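Local coordinates for alpha-glucosidase (Pseudoalteromonas sp. K8, PDB 5HQA), which hydrolyses alpha-glucosidic bonds as a glycoside hydrolase family 97 enzyme, with calcium in its active site and chloride as an activator, at residues I494-F499 with N627-T632; L513-A518 with G588-E593; G565-F570 with R596-S601; N621-N626 with L648-G653. All coordinates share one frame; numbering follows the deposited sequence. Where two conformers were deposited one is given.

Contacts 1 and 2 join the catalytic part of the chain to the C-terminal beta domain, while contacts 3 and 4 lie within that domain next to them. Contact 2 is in the middle, its centre about 9 Å from that of contact 4, 10 Å from contact 3 and 12 Å from contact 1. Contacts 2 and 3 share a magnesium ion, bound by Gly-565, Asp-566 and Asp-592. Lys-515 NZ of contact 2 is hydrogen-bonded to Ser-651 OG of contact 4, 2.9 Å away, while Pro-628 O of contact 1 bonds Leu-513 N. Contacts 1 and 3 do not touch, their nearest atoms lying about 13 Å apart. The calcium site, with Glu-154, Glu-437, Glu-455 and Glu-461, is separate from the magnesium site.

Contact 1: residues I494-F499 with N627-T632; sequences IFDLSF and NPYDLT
A very short hydrogen bond, 2.5 Å between Ser-498 OG and Tyr-629 OH, is the striking feature where loop 494-499 receives a tyrosine from the C-terminal domain. Either hydroxyl could be the donor. The same phenol oxygen also accepts the backbone N-H of Leu-497, with Leu-497 N to Tyr-629 OH at 2.8 Å and a clearly bent angle of 133°, so two groups grip it at the ring edge, near the ring plane. Phe-495 O comes to that edge as well, 3.2 Å from Tyr-629 CE1, and has a second partner in Lys-540. The loop is shaped by an Asx turn: Ser-498 N donates to Asp-496 OD1 at 2.9 Å, meeting the oxygen from above the carboxylate plane. A water joins Asp-496 OD1 to the phenol, though its link to Tyr-629 OH is weak.

Apolar groups steer the ring. With CG anti to its carbonyl carbon (chi1 -60°), Tyr-629 lies alongside Leu-497, the two pointing opposite ways, and Leu-497 CD1 stands 3.9 Å from Tyr-629 CE1. That methyl also touches Pro-628 CB, and Pro-628 CG covers one face of the ring off its centre. A phenylalanine in place of Tyr-629 would probably keep this packing but leave the Leu-497 amide and the Ser-498 hydroxyl without their shared mate. Because one oxygen serves a backbone amide and a hydroxyl together, the phenol ties a catalytic-domain loop to the turn just before strand 631-638, which probably makes this junction directional, where apolar packing alone would be less specific.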
# COMPACT_ATOMS: atom_id res chain seq x y z
N ILE A 494 13.08 14.36 -0.40
CA ILE A 494 13.49 15.51 0.40
C ILE A 494 14.97 15.78 0.13
O ILE A 494 15.82 14.92 0.34
CB ILE A 494 13.23 15.27 1.90
CG1 ILE A 494 11.72 15.17 2.17
CG2 ILE A 494 13.82 16.40 2.74
CD1 ILE A 494 10.94 16.42 1.77
N PHE A 495 15.27 16.99 -0.35
CA PHE A 495 16.62 17.40 -0.68
C PHE A 495 17.29 18.22 0.41
O PHE A 495 18.51 18.14 0.57
CB PHE A 495 16.64 18.23 -1.97
CG PHE A 495 16.75 17.40 -3.22
CD1 PHE A 495 16.38 16.07 -3.22
CD2 PHE A 495 17.23 17.96 -4.40
CE1 PHE A 495 16.48 15.31 -4.39
CE2 PHE A 495 17.34 17.21 -5.56
CZ PHE A 495 16.96 15.88 -5.56
N ASP A 496 16.53 19.04 1.14
CA ASP A 496 17.07 19.73 2.31
C ASP A 496 16.78 18.84 3.51
O ASP A 496 15.65 18.80 4.02
CB ASP A 496 16.48 21.12 2.47
CG ASP A 496 16.95 21.80 3.76
OD1 ASP A 496 17.95 21.32 4.35
OD2 ASP A 496 16.32 22.79 4.19
N LEU A 497 17.80 18.12 3.96
CA LEU A 497 17.70 17.24 5.12
C LEU A 497 18.11 17.94 6.41
O LEU A 497 18.18 17.28 7.45
CB LEU A 497 18.58 16.01 4.91
CG LEU A 497 18.32 15.23 3.63
CD1 LEU A 497 19.50 14.31 3.36
CD2 LEU A 497 17.05 14.41 3.78
N SER A 498 18.38 19.25 6.36
CA SER A 498 19.05 19.97 7.43
C SER A 498 18.15 20.96 8.16
O SER A 498 18.65 21.72 9.00
CB SER A 498 20.27 20.72 6.89
OG SER A 498 21.18 19.85 6.25
N PHE A 499 16.84 20.98 7.88
CA PHE A 499 15.97 22.04 8.40
C PHE A 499 15.87 22.02 9.92
O PHE A 499 15.52 23.05 10.52
CB PHE A 499 14.58 21.94 7.77
CG PHE A 499 13.98 20.55 7.84
CD1 PHE A 499 14.23 19.62 6.84
CD2 PHE A 499 13.18 20.18 8.90
CE1 PHE A 499 13.70 18.33 6.90
CE2 PHE A 499 12.64 18.89 8.97
CZ PHE A 499 12.90 17.97 7.96
N ASN A 627 27.14 13.53 7.10
CA ASN A 627 27.59 13.78 5.74
C ASN A 627 26.61 13.18 4.73
O ASN A 627 27.02 12.40 3.87
CB ASN A 627 29.00 13.22 5.55
CG ASN A 627 29.71 13.81 4.36
OD1 ASN A 627 29.37 14.90 3.89
ND2 ASN A 627 30.71 13.10 3.86
N PRO A 628 25.32 13.53 4.79
CA PRO A 628 24.35 12.86 3.91
C PRO A 628 24.35 13.35 2.47
O PRO A 628 23.76 12.68 1.62
CB PRO A 628 23.00 13.18 4.57
CG PRO A 628 23.23 14.56 5.13
CD PRO A 628 24.66 14.55 5.63
N TYR A 629 24.96 14.49 2.17
CA TYR A 629 24.81 15.06 0.84
C TYR A 629 25.89 14.64 -0.14
O TYR A 629 25.74 14.92 -1.33
CB TYR A 629 24.78 16.59 0.91
CG TYR A 629 23.65 17.15 1.75
CD1 TYR A 629 22.32 16.99 1.38
CD2 TYR A 629 23.92 17.87 2.91
CE1 TYR A 629 21.28 17.52 2.14
CE2 TYR A 629 22.89 18.40 3.69
CZ TYR A 629 21.57 18.22 3.29
OH TYR A 629 20.55 18.76 4.05
N ASP A 630 26.98 14.02 0.31
CA ASP A 630 28.02 13.62 -0.64
C ASP A 630 27.42 12.70 -1.69
O ASP A 630 26.82 11.67 -1.36
CB ASP A 630 29.17 12.92 0.08
CG ASP A 630 30.12 13.89 0.76
OD1 ASP A 630 29.78 15.09 0.91
OD2 ASP A 630 31.22 13.45 1.15
N LEU A 631 27.58 13.08 -2.95
CA LEU A 631 26.89 12.43 -4.05
C LEU A 631 27.83 12.34 -5.24
O LEU A 631 28.59 13.27 -5.51
CB LEU A 631 25.63 13.21 -4.43
CG LEU A 631 24.76 12.61 -5.53
CD1 LEU A 631 23.96 11.45 -4.99
CD2 LEU A 631 23.84 13.69 -6.10
N THR A 632 27.77 11.21 -5.95
CA THR A 632 28.51 11.04 -7.20
C THR A 632 27.51 10.72 -8.30
O THR A 632 26.62 9.89 -8.11
CB THR A 632 29.55 9.92 -7.08
OG1 THR A 632 30.53 10.30 -6.11
CG2 THR A 632 30.24 9.68 -8.43
O HOH W 1 20.58 22.12 3.15

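Contact 2: residues L513-A518 with G588-E593; sequences LAKQLA and GAVTDE. With MG (magnesium ion), chain F.
Lys-515, Ala-518 and Val-590 carry most of the buried surface where helix 513-518 crosses strand 588-591, with axes 7.5 Å apart and N-to-C directions 130° from each other. Lys-515 and Ala-518, about one helical turn apart, straddle the single valine: Val-590 CG1 meets Lys-515 CG at 3.8 Å and Ala-518 CB at 3.7 Å. The lysine chain crosses the valine at about a right angle. It is extended throughout, beginning with CG trans to the main-chain N (chi1 176°), and this carries Lys-515 NZ past Val-590 to donate to Thr-591 O at 3.0 Å, almost straight along the C=O axis (170°). NZ also bonds Ser-651 OG, its strongest polar partner, so the buried ammonium is shared between strand and neighbouring loop; Ile-475 touches both Lys-515 and Val-590. Replacing Lys-515 by methionine would probably leave Thr-591 O and Ser-651 without this donor inside a buried interface.

Approach is tight at the other end. Ala-518 CB lies 3.3 Å from Ala-589 O, and at Gly-588 a beta carbon would collide with Ala-518 O, so the absence of a side chain there suits the close approach of the helix. Just beyond the strand, Asp-592 OD2 binds magnesium at 2.1 Å, and Glu-593 takes hydrogen bonds from two of the metal's waters. The whole is helix-on-sheet packing, joining the catalytic domain to the C-terminal beta domain beside a magnesium site in the loop that follows the strand.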
# COMPACT_ATOMS: atom_id res chain seq x y z
N LEU A 513 21.26 11.64 0.61
CA LEU A 513 20.57 12.23 -0.53
C LEU A 513 20.28 11.19 -1.60
O LEU A 513 19.18 11.15 -2.16
CB LEU A 513 21.41 13.38 -1.09
CG LEU A 513 20.88 14.13 -2.31
CD1 LEU A 513 19.55 14.78 -2.00
CD2 LEU A 513 21.91 15.19 -2.71
N ALA A 514 21.27 10.35 -1.92
CA ALA A 514 21.05 9.34 -2.94
C ALA A 514 19.94 8.37 -2.55
O ALA A 514 19.20 7.88 -3.42
CB ALA A 514 22.35 8.59 -3.22
N LYS A 515 19.77 8.09 -1.26
CA LYS A 515 18.67 7.22 -0.84
C LYS A 515 17.32 7.86 -1.17
O LYS A 515 16.37 7.16 -1.55
CB LYS A 515 18.79 6.89 0.65
CG LYS A 515 17.62 6.06 1.19
CD LYS A 515 18.03 5.32 2.46
CE LYS A 515 16.85 4.67 3.16
NZ LYS A 515 17.29 4.10 4.46
N GLN A 516 17.23 9.19 -1.04
CA GLN A 516 15.99 9.87 -1.41
C GLN A 516 15.67 9.68 -2.89
O GLN A 516 14.50 9.54 -3.27
CB GLN A 516 16.07 11.35 -1.08
CG GLN A 516 16.06 11.65 0.42
CD GLN A 516 14.79 11.19 1.09
OE1 GLN A 516 13.68 11.51 0.64
NE2 GLN A 516 14.93 10.40 2.15
N LEU A 517 16.70 9.66 -3.75
CA LEU A 517 16.48 9.41 -5.17
C LEU A 517 16.06 7.96 -5.42
O LEU A 517 15.16 7.69 -6.23
CB LEU A 517 17.74 9.73 -5.96
CG LEU A 517 18.24 11.17 -5.86
CD1 LEU A 517 19.53 11.32 -6.65
CD2 LEU A 517 17.18 12.12 -6.37
N ALA A 518 16.70 7.02 -4.73
CA ALA A 518 16.40 5.61 -4.92
C ALA A 518 14.93 5.29 -4.62
O ALA A 518 14.38 4.34 -5.20
CB ALA A 518 17.31 4.77 -4.03
N GLY A 588 16.71 1.10 -8.38
CA GLY A 588 16.86 1.76 -7.10
C GLY A 588 17.29 0.75 -6.06
O GLY A 588 16.81 -0.39 -6.06
N ALA A 589 18.20 1.14 -5.18
CA ALA A 589 18.63 0.29 -4.07
C ALA A 589 18.73 1.14 -2.81
O ALA A 589 19.15 2.29 -2.88
CB ALA A 589 19.97 -0.39 -4.37
N VAL A 590 18.33 0.57 -1.67
CA VAL A 590 18.51 1.24 -0.38
C VAL A 590 19.00 0.22 0.63
O VAL A 590 18.79 -0.99 0.49
CB VAL A 590 17.22 1.92 0.15
CG1 VAL A 590 16.73 3.00 -0.83
CG2 VAL A 590 16.14 0.89 0.43
N THR A 591 19.66 0.73 1.67
CA THR A 591 20.08 -0.10 2.78
C THR A 591 19.47 0.45 4.08
O THR A 591 18.75 1.45 4.08
CB THR A 591 21.60 -0.16 2.86
OG1 THR A 591 22.00 -1.07 3.90
CG2 THR A 591 22.18 1.24 3.14
N ASP A 592 19.78 -0.24 5.18
CA ASP A 592 19.33 0.16 6.51
C ASP A 592 20.42 0.99 7.19
O ASP A 592 21.09 1.79 6.53
CB ASP A 592 18.98 -1.08 7.34
CG ASP A 592 20.15 -2.08 7.45
OD1 ASP A 592 21.25 -1.76 6.94
OD2 ASP A 592 19.97 -3.17 8.05
N GLU A 593 20.62 0.81 8.50
CA GLU A 593 21.63 1.61 9.19
C GLU A 593 23.06 1.22 8.81
O GLU A 593 23.99 1.97 9.13
CB GLU A 593 21.45 1.50 10.71
CG GLU A 593 21.89 0.15 11.31
CD GLU A 593 20.89 -0.98 11.05
OE1 GLU A 593 19.74 -0.71 10.63
OE2 GLU A 593 21.26 -2.16 11.27
MG MG F . 18.65 -4.35 9.16
O HOH W 2 18.12 -2.88 10.45
O HOH W 3 20.33 -4.68 10.36
O HOH W 4 17.53 -5.66 10.32

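Contact 3: residues G565-F570 with R596-S601; sequences GDFIVF and RTIEIS. With MG (magnesium ion), chain F.
The carboxylate of Asp-566 is stacked on one face of the Arg-596 guanidinium, the two planes only 20° apart. Asp-566 CG is 3.4 Å from Arg-596 NH2, but this is no paired-bond salt bridge: Asp-566 OD2 lies 3.9 Å from Arg-596 NH2 and well out of the guanidinium plane, so the long link works by charge alone. Arg-596 NH2 donates to a water in the guanidinium plane at 2.8 Å, and NE forms a salt bridge with Asp-592 OD1. The arginine probably offsets part of the negative charge of the two aspartates that bind the metal.

Farther along, Phe-567 crosses Arg-596 at about a right angle, its CB 3.9 Å from Arg-596 CD. With CG set between N and C of its backbone (chi1 74°), the phenyl ring runs back past Ile-598 in the opposite sense, Phe-567 CD2 touching Ile-598 CD1 at 3.5 Å. Val-569 divides its methyls: CG2 slides along Ile-598, while Val-569 CG1 meets Ile-600 CD1 tip to tip at 4.0 Å.

The strands are 9.9 Å apart and inclined by 33°, too far for backbone pairing, and their facing residues fill the space between two sheets. A classic beta bulge at Asp-566 and Phe-567 begins one of them. This is the layered packing of a beta sandwich, with a magnesium site at one end in which Gly-565 O, Asp-566 OD1, Asp-592 OD2 and three waters supply six ligands.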
# COMPACT_ATOMS: atom_id res chain seq x y z
N GLY A 565 14.33 -5.71 6.28
CA GLY A 565 14.94 -4.86 7.28
C GLY A 565 16.41 -4.59 7.07
O GLY A 565 17.05 -4.00 7.96
N ASP A 566 16.98 -5.01 5.94
CA ASP A 566 18.38 -4.78 5.62
C ASP A 566 18.57 -4.04 4.31
O ASP A 566 19.23 -2.99 4.29
CB ASP A 566 19.16 -6.10 5.59
CG ASP A 566 19.34 -6.71 6.97
OD1 ASP A 566 19.09 -6.00 7.98
OD2 ASP A 566 19.74 -7.90 7.04
N PHE A 567 18.02 -4.54 3.20
CA PHE A 567 18.20 -3.84 1.93
C PHE A 567 17.24 -4.39 0.89
O PHE A 567 16.66 -5.46 1.07
CB PHE A 567 19.64 -3.96 1.41
CG PHE A 567 19.99 -5.32 0.85
CD1 PHE A 567 20.28 -6.39 1.70
CD2 PHE A 567 20.06 -5.53 -0.53
CE1 PHE A 567 20.62 -7.65 1.19
CE2 PHE A 567 20.40 -6.78 -1.05
CZ PHE A 567 20.68 -7.84 -0.19
N ILE A 568 17.09 -3.64 -0.20
CA ILE A 568 16.33 -4.11 -1.36
C ILE A 568 16.89 -3.42 -2.61
O ILE A 568 17.32 -2.27 -2.55
CB ILE A 568 14.81 -3.88 -1.22
CG1 ILE A 568 14.08 -4.38 -2.48
CG2 ILE A 568 14.51 -2.42 -0.96
CD1 ILE A 568 12.83 -5.13 -2.25
N VAL A 569 16.89 -4.16 -3.72
CA VAL A 569 17.29 -3.66 -5.04
C VAL A 569 16.16 -3.95 -6.02
O VAL A 569 15.77 -5.12 -6.19
CB VAL A 569 18.59 -4.30 -5.53
CG1 VAL A 569 19.02 -3.68 -6.87
CG2 VAL A 569 19.69 -4.17 -4.49
N PHE A 570 15.65 -2.91 -6.68
CA PHE A 570 14.60 -3.03 -7.68
C PHE A 570 15.14 -2.60 -9.03
O PHE A 570 15.87 -1.62 -9.12
CB PHE A 570 13.40 -2.14 -7.35
CG PHE A 570 12.18 -2.88 -6.87
CD1 PHE A 570 11.37 -3.55 -7.77
CD2 PHE A 570 11.82 -2.85 -5.54
CE1 PHE A 570 10.22 -4.22 -7.34
CE2 PHE A 570 10.67 -3.50 -5.10
CZ PHE A 570 9.87 -4.18 -6.00
N ARG A 596 26.48 -1.10 2.95
CA ARG A 596 26.39 -2.42 2.33
C ARG A 596 26.95 -2.37 0.92
O ARG A 596 26.71 -1.41 0.18
CB ARG A 596 24.94 -2.95 2.27
CG ARG A 596 24.38 -3.38 3.60
CD ARG A 596 22.94 -3.96 3.53
NE ARG A 596 22.42 -3.97 4.90
CZ ARG A 596 22.67 -4.93 5.78
NH1 ARG A 596 23.40 -5.98 5.40
NH2 ARG A 596 22.19 -4.86 7.02
N THR A 597 27.66 -3.43 0.54
CA THR A 597 28.10 -3.66 -0.83
C THR A 597 27.24 -4.75 -1.44
O THR A 597 27.08 -5.82 -0.85
CB THR A 597 29.57 -4.07 -0.86
OG1 THR A 597 30.37 -3.00 -0.33
CG2 THR A 597 30.02 -4.36 -2.29
N ILE A 598 26.66 -4.47 -2.61
CA ILE A 598 25.76 -5.41 -3.27
C ILE A 598 26.23 -5.61 -4.71
O ILE A 598 26.35 -4.64 -5.47
CB ILE A 598 24.31 -4.92 -3.26
CG1 ILE A 598 23.90 -4.50 -1.85
CG2 ILE A 598 23.38 -6.02 -3.79
CD1 ILE A 598 22.68 -3.63 -1.85
N GLU A 599 26.48 -6.86 -5.09
CA GLU A 599 26.84 -7.17 -6.47
C GLU A 599 25.59 -7.47 -7.28
O GLU A 599 24.76 -8.29 -6.87
CB GLU A 599 27.79 -8.37 -6.51
CG GLU A 599 28.91 -8.28 -5.51
CD GLU A 599 29.94 -7.22 -5.87
OE1 GLU A 599 29.93 -6.73 -7.02
OE2 GLU A 599 30.77 -6.88 -4.99
N ILE A 600 25.46 -6.82 -8.43
CA ILE A 600 24.25 -6.89 -9.25
C ILE A 600 24.64 -7.24 -10.68
O ILE A 600 25.51 -6.60 -11.27
CB ILE A 600 23.49 -5.55 -9.20
CG1 ILE A 600 22.85 -5.35 -7.82
CG2 ILE A 600 22.43 -5.47 -10.29
CD1 ILE A 600 21.88 -6.44 -7.45
N SER A 601 23.99 -8.26 -11.23
CA SER A 601 24.09 -8.50 -12.66
C SER A 601 23.14 -7.58 -13.41
O SER A 601 22.00 -7.35 -12.98
CB SER A 601 23.75 -9.96 -12.99
OG SER A 601 23.61 -10.12 -14.39
MG MG F . 18.65 -4.35 9.16
O HOH W 5 22.22 -6.56 9.19
O HOH W 2 18.12 -2.88 10.45
O HOH W 3 20.33 -4.68 10.36
O HOH W 4 17.53 -5.66 10.32

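Contact 4: residues N621-N626 with L648-G653; sequences NAEWKN and LATSGG
Glu-623 and Thr-650 bring two irregular backbones to 5.2 Å between CA atoms, and Ser-651 next to them takes a left-handed conformation with positive phi. These are two inter-strand loops at one end of the C-terminal beta sandwich, one leading into strand 631-638 and the other into strand 653-660.

The Thr-650 hydroxyl is the hub. Trp-624 N donates to Thr-650 OG1 at 3.3 Å in a fairly straight bond (155°), with a weak additional link to Thr-650 O. A water joins OG1 to Glu-623 OE2, whose side chain lies alongside the threonine and points the same way. Bent at chi2 (87°), Glu-623 curls forward over the residues that follow it: OE1 accepts Asn-626 N and OE2 accepts Lys-625 N, each from above the carboxylate plane, which fixes the turn. A second water bridges Ala-622 O and Thr-650 N, beside the touching methyls of Ala-622 and Ala-649.

Trp-624 is held on several sides. Thr-650 O lies at the indole edge, in its plane, and Ser-651 CB presses against Trp-624 CD1 at 3.4 Å, while Ser-651 OG turns to Gln-510 O. Over the centre of one indole face sits Lys-625 CG, 3.4 Å above the plane.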
# COMPACT_ATOMS: atom_id res chain seq x y z
N ASN A 621 32.66 9.45 0.85
CA ASN A 621 32.64 9.66 2.30
C ASN A 621 31.24 9.88 2.85
O ASN A 621 31.10 10.29 4.01
CB ASN A 621 33.53 10.85 2.66
CG ASN A 621 34.95 10.65 2.18
OD1 ASN A 621 35.51 9.57 2.35
ND2 ASN A 621 35.52 11.66 1.56
N ALA A 622 30.20 9.62 2.07
CA ALA A 622 28.83 9.82 2.54
C ALA A 622 28.53 8.94 3.75
O ALA A 622 28.96 7.79 3.83
CB ALA A 622 27.84 9.50 1.42
N GLU A 623 27.79 9.51 4.70
CA GLU A 623 27.18 8.76 5.79
C GLU A 623 26.04 9.61 6.32
O GLU A 623 26.18 10.83 6.40
CB GLU A 623 28.21 8.41 6.88
CG GLU A 623 28.82 9.59 7.60
CD GLU A 623 27.98 10.06 8.80
OE1 GLU A 623 28.22 11.20 9.27
OE2 GLU A 623 27.09 9.31 9.26
N TRP A 624 24.92 8.98 6.68
CA TRP A 624 23.68 9.74 6.78
C TRP A 624 23.69 10.76 7.92
O TRP A 624 22.99 11.77 7.83
CB TRP A 624 22.48 8.80 6.93
CG TRP A 624 22.34 8.08 8.26
CD1 TRP A 624 22.80 6.83 8.57
CD2 TRP A 624 21.67 8.56 9.43
NE1 TRP A 624 22.47 6.51 9.86
CE2 TRP A 624 21.77 7.55 10.42
CE3 TRP A 624 21.00 9.76 9.75
CZ2 TRP A 624 21.23 7.70 11.70
CZ3 TRP A 624 20.47 9.90 11.03
CH2 TRP A 624 20.58 8.87 11.98
N LYS A 625 24.45 10.53 8.99
CA LYS A 625 24.31 11.36 10.19
C LYS A 625 24.80 12.78 9.96
O LYS A 625 24.06 13.75 10.15
CB LYS A 625 25.05 10.72 11.37
CG LYS A 625 24.41 9.41 11.80
CD LYS A 625 25.16 8.76 12.96
CE LYS A 625 24.46 7.47 13.39
NZ LYS A 625 25.29 6.72 14.37
N ASN A 626 26.06 12.93 9.56
CA ASN A 626 26.64 14.25 9.40
C ASN A 626 27.17 14.51 8.00
O ASN A 626 27.57 15.64 7.72
CB ASN A 626 27.75 14.47 10.44
CG ASN A 626 27.20 14.43 11.85
OD1 ASN A 626 26.45 15.32 12.25
ND2 ASN A 626 27.55 13.40 12.61
N LEU A 648 26.58 1.18 -0.93
CA LEU A 648 25.58 1.98 -0.25
C LEU A 648 26.16 2.49 1.07
O LEU A 648 26.68 1.70 1.86
CB LEU A 648 24.31 1.15 -0.01
CG LEU A 648 23.27 1.03 -1.13
CD1 LEU A 648 23.88 0.90 -2.51
CD2 LEU A 648 22.30 -0.11 -0.88
N ALA A 649 26.08 3.80 1.29
CA ALA A 649 26.51 4.36 2.56
C ALA A 649 25.53 3.96 3.67
O ALA A 649 24.49 3.35 3.41
CB ALA A 649 26.61 5.88 2.47
N THR A 650 25.87 4.29 4.91
CA THR A 650 24.91 4.10 5.99
C THR A 650 23.62 4.85 5.67
O THR A 650 23.66 6.04 5.33
CB THR A 650 25.48 4.56 7.33
OG1 THR A 650 25.91 5.93 7.22
CG2 THR A 650 26.67 3.67 7.74
N SER A 651 22.50 4.14 5.75
CA SER A 651 21.20 4.62 5.29
C SER A 651 21.31 5.31 3.93
O SER A 651 20.75 6.39 3.69
CB SER A 651 20.54 5.52 6.32
OG SER A 651 19.13 5.56 6.09
N GLY A 652 22.06 4.68 3.03
CA GLY A 652 22.28 5.20 1.70
C GLY A 652 21.50 4.46 0.63
O GLY A 652 20.63 3.63 0.90
N GLY A 653 21.83 4.79 -0.61
CA GLY A 653 21.09 4.24 -1.74
C GLY A 653 21.76 4.62 -3.04
O GLY A 653 22.72 5.39 -3.08
O HOH W 6 28.72 5.32 5.06
O HOH W 7 26.94 6.68 9.72